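Side-chain contacts in type I modular polyketide synthase (Streptomyces albus subsp. albus, PDB 6IYT), which probably transfers an ethylmalonyl extender unit from coenzyme A to an acyl carrier protein during assembly of the polyketide salinomycin: residues A60-G63 with R64-G68; F189-M192 with V193-A197; G224-L228 with G229-Q233; V255-P258 with A259-E263; P378-R381 with A382-D386. All coordinates share one frame; numbering follows the deposited sequence.

Overall arrangement
All five contacts are local, joining side chains about one helical turn apart, so no long loop is closed and none nests or crosses; they simply follow in series. Interaction 1 lies near the N terminus, on the last turns of helix 52-67 and about 27 Å from interaction 2 at the nearest atoms. Interaction 2 is the buried middle of helix 181-200. Interaction 3 caps the start of helix 228-245; interactions 2 and 3 touch, F189 packing on A231 and A232. Interaction 4 turns strand 251-255 of the mixed sheet into helix 259-266. Interaction 5, in helix 376-385, lies beside strands of the parallel sheet, about 10 Å from interaction 4 at the nearest atoms.

Interaction 1. Residues A60-G63 with R64-G68; sequences ARLG and RHVSG
L62 and V66 form the tightly packed side of this helical turn, while A60, R64 and S67 line its solvent side. On the inner side the two chains slant across each other, with L62 CD2 4.1 Å from V66 CG2. The valine rotamer explains the meeting: CG1 is anti to the backbone N (chi1 176°), which leaves CG2 beside that nitrogen, directed back toward the preceding turn and 3.2 Å from L62 O. Their branched methyl groups suit this buried face, needing no polar partner, and valine has a single torsion to settle. H65 borders it, its ring near L62 CD2 and its NE2 hydrogen-bonded to D460 O.

The solvent side is looser and more polar. R64 runs extended from CG to NE into the open, and within the turn its nearest approach is made by its aliphatic root, CB lying 3.6 Å from R61 O. S67 is more firmly held, because G63 O takes two bonds from it. S67 N and S67 OG, each 3.0 Å from G63 O, arrive from opposite faces of the carbonyl plane, the hydroxyl standing 38° above it. A small serine can give its proton to the carbonyl one turn earlier where the helix is about to end. R61 leaves the turn and gives NH2 to T463 O.

The helix belongs to a CurL-like region, consistent with the linker subdomain of modular synthases. L62 and V66 both press on W45 of strand 43-49; in helix 74-84, L62 meets L81 and V66 meets L77; V66 also touches T99 and R103 of helix 99-105.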
# COMPACT_ATOMS: atom_id res chain seq x y z
N ALA A 60 21.65 -25.31 -6.86
CA ALA A 60 22.90 -25.86 -7.40
C ALA A 60 22.69 -26.63 -8.69
O ALA A 60 23.51 -26.51 -9.63
CB ALA A 60 23.57 -26.75 -6.36
N ARG A 61 21.61 -27.39 -8.78
CA ARG A 61 21.32 -28.19 -9.99
C ARG A 61 20.94 -27.28 -11.18
O ARG A 61 21.39 -27.50 -12.33
CB ARG A 61 20.20 -29.19 -9.70
CG ARG A 61 20.65 -30.34 -8.78
CD ARG A 61 19.47 -31.13 -8.27
NE ARG A 61 18.74 -31.77 -9.35
CZ ARG A 61 19.15 -32.86 -9.97
NH1 ARG A 61 20.16 -33.57 -9.47
NH2 ARG A 61 18.44 -33.35 -10.99
N LEU A 62 20.16 -26.24 -10.90
CA LEU A 62 19.87 -25.20 -11.91
C LEU A 62 21.15 -24.49 -12.42
O LEU A 62 21.32 -24.28 -13.63
CB LEU A 62 18.90 -24.18 -11.33
CG LEU A 62 17.72 -23.76 -12.17
CD1 LEU A 62 17.29 -22.35 -11.80
CD2 LEU A 62 17.93 -23.91 -13.67
N GLY A 63 22.02 -24.11 -11.49
CA GLY A 63 23.28 -23.47 -11.83
C GLY A 63 24.10 -24.32 -12.79
O GLY A 63 24.62 -23.84 -13.78
N ARG A 64 24.17 -25.61 -12.51
CA ARG A 64 24.91 -26.51 -13.35
C ARG A 64 24.26 -26.66 -14.69
O ARG A 64 24.93 -26.71 -15.71
CB ARG A 64 24.99 -27.88 -12.68
CG ARG A 64 26.05 -27.96 -11.65
CD ARG A 64 26.24 -29.40 -11.21
NE ARG A 64 27.19 -29.47 -10.15
CZ ARG A 64 27.69 -30.59 -9.67
NH1 ARG A 64 27.29 -31.77 -10.15
NH2 ARG A 64 28.61 -30.53 -8.75
N HIS A 65 22.94 -26.81 -14.68
CA HIS A 65 22.18 -26.90 -15.89
C HIS A 65 22.50 -25.73 -16.82
O HIS A 65 22.89 -25.92 -17.98
CB HIS A 65 20.71 -26.91 -15.56
CG HIS A 65 19.82 -27.01 -16.75
ND1 HIS A 65 19.56 -28.21 -17.36
CD2 HIS A 65 18.98 -26.11 -17.31
CE1 HIS A 65 18.67 -28.03 -18.32
NE2 HIS A 65 18.31 -26.76 -18.32
N VAL A 66 22.42 -24.52 -16.28
CA VAL A 66 22.60 -23.32 -17.10
C VAL A 66 24.04 -23.19 -17.57
O VAL A 66 24.29 -22.77 -18.70
CB VAL A 66 22.20 -22.05 -16.33
CG1 VAL A 66 22.49 -20.82 -17.17
CG2 VAL A 66 20.74 -22.10 -15.96
N SER A 67 24.99 -23.47 -16.69
CA SER A 67 26.41 -23.35 -17.02
C SER A 67 26.73 -24.22 -18.25
O SER A 67 27.54 -23.84 -19.09
CB SER A 67 27.31 -23.77 -15.84
OG SER A 67 27.26 -22.84 -14.76
N GLY A 68 26.02 -25.34 -18.38
CA GLY A 68 26.38 -26.37 -19.34
C GLY A 68 25.62 -26.31 -20.65
O GLY A 68 25.84 -27.13 -21.52

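Interaction 2. Residues F189-M192 with V193-A197; sequences FTVM and VSLAA
Residues F189-M192 and V193-A197 are successive turns of one α-helix, linked by V193 N to F189 O at 3.1 Å, then by S194 N to T190 O and L195 N to V191 O; the last step, A196 N to M192 O, is weak at 3.3 Å. S194 adds a side-chain bond, its OG giving to T190 O at 2.8 Å from the face opposite to that used by S194 N. A buried serine can be satisfied inside its own helix in this way.

F189 and V193 lie side by side, and V193 CG2 stands over one face of the phenyl ring, 4.2 Å from its centroid and 20° off the normal: a CH-pi contact, offset toward the ring's rim. F189 CG is anti to the backbone N (chi1 167°), which sets the ring alongside the next turn. On another side of the helix, V191 CG1 meets L195 CD1 at 3.9 Å, the two chains again side by side.

The helix is enclosed on several sides. T190 and S194 face helix 144-158, F189 enters between helices 215-223 and 228-245, and M192 packs on A218 of helix 215-223 and touches the turn G211-G215, a probable nucleophile elbow.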
# COMPACT_ATOMS: atom_id res chain seq x y z
N PHE A 189 -4.71 8.86 -4.13
CA PHE A 189 -5.86 8.06 -4.47
C PHE A 189 -5.65 7.30 -5.79
O PHE A 189 -5.83 6.10 -5.84
CB PHE A 189 -7.08 8.96 -4.58
CG PHE A 189 -8.26 8.30 -5.21
CD1 PHE A 189 -9.13 7.54 -4.44
CD2 PHE A 189 -8.62 8.60 -6.48
CE1 PHE A 189 -10.26 6.96 -4.99
CE2 PHE A 189 -9.76 8.06 -7.05
CZ PHE A 189 -10.59 7.24 -6.29
N THR A 190 -5.17 8.00 -6.81
CA THR A 190 -5.00 7.40 -8.12
C THR A 190 -3.93 6.34 -8.07
O THR A 190 -4.13 5.24 -8.55
CB THR A 190 -4.65 8.44 -9.21
OG1 THR A 190 -3.34 8.96 -8.98
CG2 THR A 190 -5.61 9.52 -9.17
N VAL A 191 -2.86 6.63 -7.36
CA VAL A 191 -1.75 5.69 -7.27
C VAL A 191 -2.16 4.43 -6.47
O VAL A 191 -1.90 3.29 -6.92
CB VAL A 191 -0.52 6.34 -6.65
CG1 VAL A 191 0.48 5.30 -6.25
CG2 VAL A 191 0.11 7.33 -7.61
N MET A 192 -2.89 4.61 -5.37
CA MET A 192 -3.25 3.45 -4.48
C MET A 192 -4.26 2.52 -5.17
O MET A 192 -4.13 1.29 -5.14
CB MET A 192 -3.82 3.95 -3.17
CG MET A 192 -2.77 4.40 -2.19
SD MET A 192 -3.44 4.72 -0.54
CE MET A 192 -4.59 6.02 -0.86
N VAL A 193 -5.22 3.10 -5.84
CA VAL A 193 -6.17 2.31 -6.55
C VAL A 193 -5.49 1.56 -7.68
O VAL A 193 -5.81 0.40 -7.96
CB VAL A 193 -7.32 3.18 -7.10
CG1 VAL A 193 -8.22 2.35 -8.01
CG2 VAL A 193 -8.14 3.80 -5.96
N SER A 194 -4.57 2.22 -8.39
CA SER A 194 -3.94 1.60 -9.56
C SER A 194 -2.95 0.52 -9.17
O SER A 194 -2.75 -0.45 -9.91
CB SER A 194 -3.23 2.65 -10.42
OG SER A 194 -4.14 3.65 -10.82
N LEU A 195 -2.32 0.68 -8.01
CA LEU A 195 -1.41 -0.35 -7.51
C LEU A 195 -2.14 -1.63 -7.16
O LEU A 195 -1.63 -2.72 -7.38
CB LEU A 195 -0.59 0.15 -6.32
CG LEU A 195 0.48 1.18 -6.56
CD1 LEU A 195 1.07 1.61 -5.23
CD2 LEU A 195 1.59 0.68 -7.46
N ALA A 196 -3.41 -1.53 -6.79
CA ALA A 196 -4.19 -2.76 -6.51
C ALA A 196 -4.37 -3.61 -7.81
O ALA A 196 -4.33 -4.85 -7.77
CB ALA A 196 -5.51 -2.41 -5.91
N ALA A 197 -4.38 -2.95 -8.97
CA ALA A 197 -4.50 -3.65 -10.22
C ALA A 197 -3.23 -4.43 -10.59
O ALA A 197 -3.31 -5.40 -11.31
CB ALA A 197 -4.87 -2.70 -11.34

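Interaction 3. Residues G224-L228 with G229-Q233; sequences GALSL and GDAAQ
S227 and D230 meet at the N-cap of helix 228-245, where a serine hydroxyl accepts one of the first-turn N-H groups, which have no preceding turn to bond to. Leading up to it, helix 215-223 ends at G224, whose positive phi a residue without a side chain adopts easily.

Following S227 outward, CB lies 4.1 Å from G229 N, already beside the first turn. OG is placed between the backbone N and the carbonyl carbon (chi1 71°), which swings it over the helix start. There it accepts from D230 N at 3.0 Å with an N-H···O angle of 162°, and it also rests 3.4 Å from D230 CB. A short hydroxyl side chain fits because it reaches this N-H without crowding the turn. The carbonyl of the same residue, S227 O, takes A231 N, starting the regular helical pattern that A232 N to L228 O continues.

L226, just before the cap, folds over the same turn: its CD1 is 4.1 Å from A231 CB. This pairing of the residue before the cap with the fourth residue after it is a hydrophobic staple, and a small alanine leaves space for the leucine, as well as for F189 of helix 181-200. D230 adds an acidic group near the positive end of the helix, which would probably be electrostatically welcome, and its OD2 accepts from E339 N.

A water completes the cap where a capping box would have a direct bond: it accepts from S227 N at 2.8 Å and donates to D230 OD2 at 2.7 Å.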
# COMPACT_ATOMS: atom_id res chain seq x y z
N GLY A 224 -15.70 -1.30 -4.71
CA GLY A 224 -16.92 -0.98 -5.46
C GLY A 224 -18.04 -0.36 -4.62
O GLY A 224 -19.17 -0.15 -5.13
N ALA A 225 -17.72 0.03 -3.38
CA ALA A 225 -18.70 0.64 -2.52
C ALA A 225 -19.04 2.05 -3.05
O ALA A 225 -20.16 2.54 -2.86
CB ALA A 225 -18.18 0.73 -1.10
N LEU A 226 -18.06 2.72 -3.65
CA LEU A 226 -18.33 3.94 -4.39
C LEU A 226 -17.97 3.71 -5.82
O LEU A 226 -16.98 3.07 -6.11
CB LEU A 226 -17.51 5.10 -3.84
CG LEU A 226 -17.86 5.63 -2.45
CD1 LEU A 226 -16.86 6.69 -2.05
CD2 LEU A 226 -19.27 6.18 -2.44
N SER A 227 -18.66 4.39 -6.73
CA SER A 227 -18.21 4.44 -8.10
C SER A 227 -16.85 5.15 -8.14
O SER A 227 -16.52 5.95 -7.26
CB SER A 227 -19.25 5.18 -8.97
OG SER A 227 -19.28 6.56 -8.70
N LEU A 228 -16.06 4.88 -9.17
CA LEU A 228 -14.84 5.63 -9.38
C LEU A 228 -15.06 7.13 -9.39
O LEU A 228 -14.29 7.90 -8.80
CB LEU A 228 -14.23 5.23 -10.70
CG LEU A 228 -12.75 5.01 -10.76
CD1 LEU A 228 -12.26 4.18 -9.57
CD2 LEU A 228 -12.47 4.29 -12.08
N GLY A 229 -16.10 7.57 -10.11
CA GLY A 229 -16.46 8.99 -10.15
C GLY A 229 -16.72 9.58 -8.78
O GLY A 229 -16.24 10.66 -8.48
N ASP A 230 -17.58 8.91 -7.99
CA ASP A 230 -17.95 9.42 -6.67
C ASP A 230 -16.73 9.45 -5.75
O ASP A 230 -16.51 10.43 -5.07
CB ASP A 230 -19.06 8.58 -6.02
CG ASP A 230 -20.48 8.98 -6.49
OD1 ASP A 230 -20.63 9.94 -7.29
OD2 ASP A 230 -21.45 8.30 -6.05
N ALA A 231 -15.93 8.38 -5.74
CA ALA A 231 -14.72 8.34 -4.89
C ALA A 231 -13.76 9.47 -5.28
O ALA A 231 -13.25 10.23 -4.43
CB ALA A 231 -14.03 6.97 -5.01
N ALA A 232 -13.54 9.62 -6.57
CA ALA A 232 -12.69 10.68 -7.05
C ALA A 232 -13.17 12.06 -6.63
O ALA A 232 -12.39 12.90 -6.16
CB ALA A 232 -12.54 10.59 -8.56
N GLN A 233 -14.46 12.30 -6.76
CA GLN A 233 -15.03 13.56 -6.39
C GLN A 233 -14.95 13.83 -4.88
O GLN A 233 -14.66 14.96 -4.48
CB GLN A 233 -16.48 13.67 -6.90
CG GLN A 233 -17.04 15.05 -6.79
CD GLN A 233 -18.43 15.19 -7.43
OE1 GLN A 233 -18.95 14.26 -8.02
NE2 GLN A 233 -18.95 16.40 -7.41
O HOH W 1 -21.02 5.60 -5.86

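Interaction 4. Residues V255-P258 with A259-E263; sequences VSLP and AAEVE
Between V255 and V262 the backbone leaves a strand, bends through an inverse gamma turn centred on S256, and enters helix 259-266 with P258 at the N-cap, where V262 N bonds to P258 O at 3.2 Å. Proline fits this position because it has no N-H to donate and loses nothing at a helix start, while its ring fixes phi (-61°).

V262 CG2 is the shared apolar point. It lies 3.8 Å from L257 CB and 3.8 Å from V255 CG1, the two valines meeting at a slant. With CG1 anti to the backbone N (chi1 177°), the CG2 branch is turned back toward the strand end. L257 precedes the cap and V262 is the fourth residue beyond it, so their contact is a hydrophobic staple.

E261 lies alongside the proline, and its bent chain brings OE1 to 3.4 Å from P258 CD. An acidic side chain in the first turn probably interacts well with the positive helix end.

Around this turn, V255 and V262 pack on V289 of strand 286-291, A259 meets I278 of strand 276-283, and L257 reaches L303 of helix 293-305.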
# COMPACT_ATOMS: atom_id res chain seq x y z
N VAL A 255 4.11 9.22 15.98
CA VAL A 255 4.89 9.09 17.22
C VAL A 255 4.99 7.64 17.58
O VAL A 255 3.98 6.98 17.70
CB VAL A 255 4.19 9.80 18.38
CG1 VAL A 255 4.95 9.56 19.69
CG2 VAL A 255 4.04 11.29 18.08
N SER A 256 6.20 7.12 17.71
CA SER A 256 6.35 5.70 18.10
C SER A 256 6.36 5.50 19.63
O SER A 256 7.37 5.08 20.21
CB SER A 256 7.62 5.10 17.48
OG SER A 256 7.67 5.41 16.11
N LEU A 257 5.22 5.80 20.26
CA LEU A 257 4.97 5.47 21.66
C LEU A 257 3.52 5.00 21.78
O LEU A 257 2.69 5.36 20.97
CB LEU A 257 5.13 6.69 22.53
CG LEU A 257 6.50 7.28 22.80
CD1 LEU A 257 6.30 8.55 23.59
CD2 LEU A 257 7.42 6.31 23.55
N PRO A 258 3.21 4.27 22.84
CA PRO A 258 1.85 3.85 23.17
C PRO A 258 0.95 5.05 23.41
O PRO A 258 1.41 6.06 23.94
CB PRO A 258 2.02 3.04 24.47
CG PRO A 258 3.45 2.68 24.53
CD PRO A 258 4.21 3.74 23.79
N ALA A 259 -0.34 4.91 23.09
CA ALA A 259 -1.29 6.00 23.28
C ALA A 259 -1.20 6.61 24.67
O ALA A 259 -1.17 7.80 24.81
CB ALA A 259 -2.71 5.53 23.00
N ALA A 260 -1.17 5.77 25.70
CA ALA A 260 -1.23 6.29 27.07
C ALA A 260 -0.04 7.21 27.36
O ALA A 260 -0.19 8.22 28.05
CB ALA A 260 -1.26 5.14 28.08
N GLU A 261 1.15 6.83 26.91
CA GLU A 261 2.32 7.64 27.11
C GLU A 261 2.17 8.98 26.38
O GLU A 261 2.57 10.01 26.89
CB GLU A 261 3.58 6.91 26.63
CG GLU A 261 4.68 6.80 27.68
CD GLU A 261 5.27 5.39 27.81
OE1 GLU A 261 5.42 4.69 26.78
OE2 GLU A 261 5.67 5.02 28.94
N VAL A 262 1.65 8.96 25.17
CA VAL A 262 1.46 10.19 24.42
C VAL A 262 0.41 11.13 25.07
O VAL A 262 0.64 12.33 25.19
CB VAL A 262 1.08 9.92 22.96
CG1 VAL A 262 0.83 11.22 22.24
CG2 VAL A 262 2.20 9.16 22.28
N GLU A 263 -0.71 10.56 25.54
CA GLU A 263 -1.71 11.31 26.33
C GLU A 263 -1.05 12.07 27.49
O GLU A 263 -1.34 13.25 27.74
CB GLU A 263 -2.80 10.38 26.88
CG GLU A 263 -3.77 9.85 25.84
CD GLU A 263 -4.73 10.92 25.28
OE1 GLU A 263 -5.56 10.55 24.39
OE2 GLU A 263 -4.68 12.10 25.74

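Interaction 5. Residues P378-R381 with A382-D386; sequences PVVR and ALIAD
V379 and L383 meet around a flat peptide carbonyl: L383 N sits nearly in line with the C=O of V379, at 2.8 Å from V379 O, while the neighbouring P378 carbonyl receives A382 N tilted 28° from its plane. A second flat group, the guanidinium of R381, extends beyond contact with A382-D386; its NH1 forms salt bridges with E377 of the same helix and D410 of helix 401-411.

Two apolar pairs run along the buried side. V379 CG1 lies 3.9 Å from L383 CD1, and V380 CG1 lies 4.0 Å from I384 CD1, each pair slanting across. L383 CG and I384 CG1 are both anti to their carbonyl carbons (chi1 -74° and -69°), which sends these chains back over the previous turn; L383 CG comes within 3.3 Å of V379 O, and I384 CG1 within 3.3 Å of V380 O. Valine contributes short branches near the backbone and leucine or isoleucine the reach, a good match for a one-turn spacing. Alanine adds just one methyl to the more exposed side: A382 CB is 3.5 Å from P378 O, A385 CB 3.5 Å from R381 O.

This helix lies against the parallel sheet: V379 and L383 pack on V210 of strand 208-211, and L383 and I384 on F391 of strand 388-393. Helix 401-411 flanks it, with T407 touching V380 and R381, and S408 touching I384.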
# COMPACT_ATOMS: atom_id res chain seq x y z
N PRO A 378 -7.20 -1.62 16.41
CA PRO A 378 -8.28 -2.55 16.77
C PRO A 378 -8.88 -3.29 15.55
O PRO A 378 -9.32 -4.44 15.66
CB PRO A 378 -9.33 -1.66 17.41
CG PRO A 378 -8.69 -0.34 17.66
CD PRO A 378 -7.46 -0.24 16.84
N VAL A 379 -8.86 -2.66 14.40
CA VAL A 379 -9.35 -3.29 13.21
C VAL A 379 -8.36 -4.37 12.71
O VAL A 379 -8.78 -5.45 12.32
CB VAL A 379 -9.63 -2.25 12.11
CG1 VAL A 379 -9.91 -2.94 10.78
CG2 VAL A 379 -10.80 -1.37 12.53
N VAL A 380 -7.06 -4.14 12.85
CA VAL A 380 -6.09 -5.17 12.55
C VAL A 380 -6.34 -6.41 13.45
O VAL A 380 -6.31 -7.54 12.98
CB VAL A 380 -4.66 -4.68 12.76
CG1 VAL A 380 -3.66 -5.81 12.57
CG2 VAL A 380 -4.36 -3.56 11.78
N ARG A 381 -6.54 -6.18 14.74
CA ARG A 381 -6.87 -7.27 15.66
C ARG A 381 -8.12 -8.04 15.18
O ARG A 381 -8.14 -9.26 15.16
CB ARG A 381 -7.11 -6.72 17.06
CG ARG A 381 -5.90 -6.12 17.71
CD ARG A 381 -6.20 -5.64 19.11
NE ARG A 381 -5.08 -4.87 19.61
CZ ARG A 381 -4.03 -5.40 20.23
NH1 ARG A 381 -2.98 -4.65 20.53
NH2 ARG A 381 -4.04 -6.69 20.56
N ALA A 382 -9.14 -7.31 14.78
CA ALA A 382 -10.36 -7.92 14.39
C ALA A 382 -10.18 -8.72 13.09
O ALA A 382 -10.73 -9.83 12.94
CB ALA A 382 -11.42 -6.86 14.23
N LEU A 383 -9.38 -8.16 12.15
CA LEU A 383 -9.05 -8.87 10.92
C LEU A 383 -8.33 -10.20 11.22
O LEU A 383 -8.68 -11.22 10.67
CB LEU A 383 -8.20 -7.98 9.99
CG LEU A 383 -9.00 -6.87 9.32
CD1 LEU A 383 -8.07 -5.78 8.82
CD2 LEU A 383 -9.81 -7.42 8.17
N ILE A 384 -7.34 -10.16 12.10
CA ILE A 384 -6.61 -11.35 12.43
C ILE A 384 -7.56 -12.39 13.05
O ILE A 384 -7.54 -13.58 12.69
CB ILE A 384 -5.48 -11.04 13.39
CG1 ILE A 384 -4.40 -10.23 12.66
CG2 ILE A 384 -4.87 -12.34 13.93
CD1 ILE A 384 -3.32 -9.72 13.54
N ALA A 385 -8.41 -11.94 13.94
CA ALA A 385 -9.39 -12.84 14.58
C ALA A 385 -10.38 -13.42 13.57
O ALA A 385 -10.85 -14.56 13.73
CB ALA A 385 -10.13 -12.10 15.69
N ASP A 386 -10.64 -12.67 12.49
CA ASP A 386 -11.56 -13.10 11.44
C ASP A 386 -10.87 -14.00 10.37
O ASP A 386 -11.44 -14.26 9.32
CB ASP A 386 -12.20 -11.86 10.76
CG ASP A 386 -13.33 -11.22 11.61
OD1 ASP A 386 -13.65 -11.79 12.68
OD2 ASP A 386 -13.89 -10.16 11.20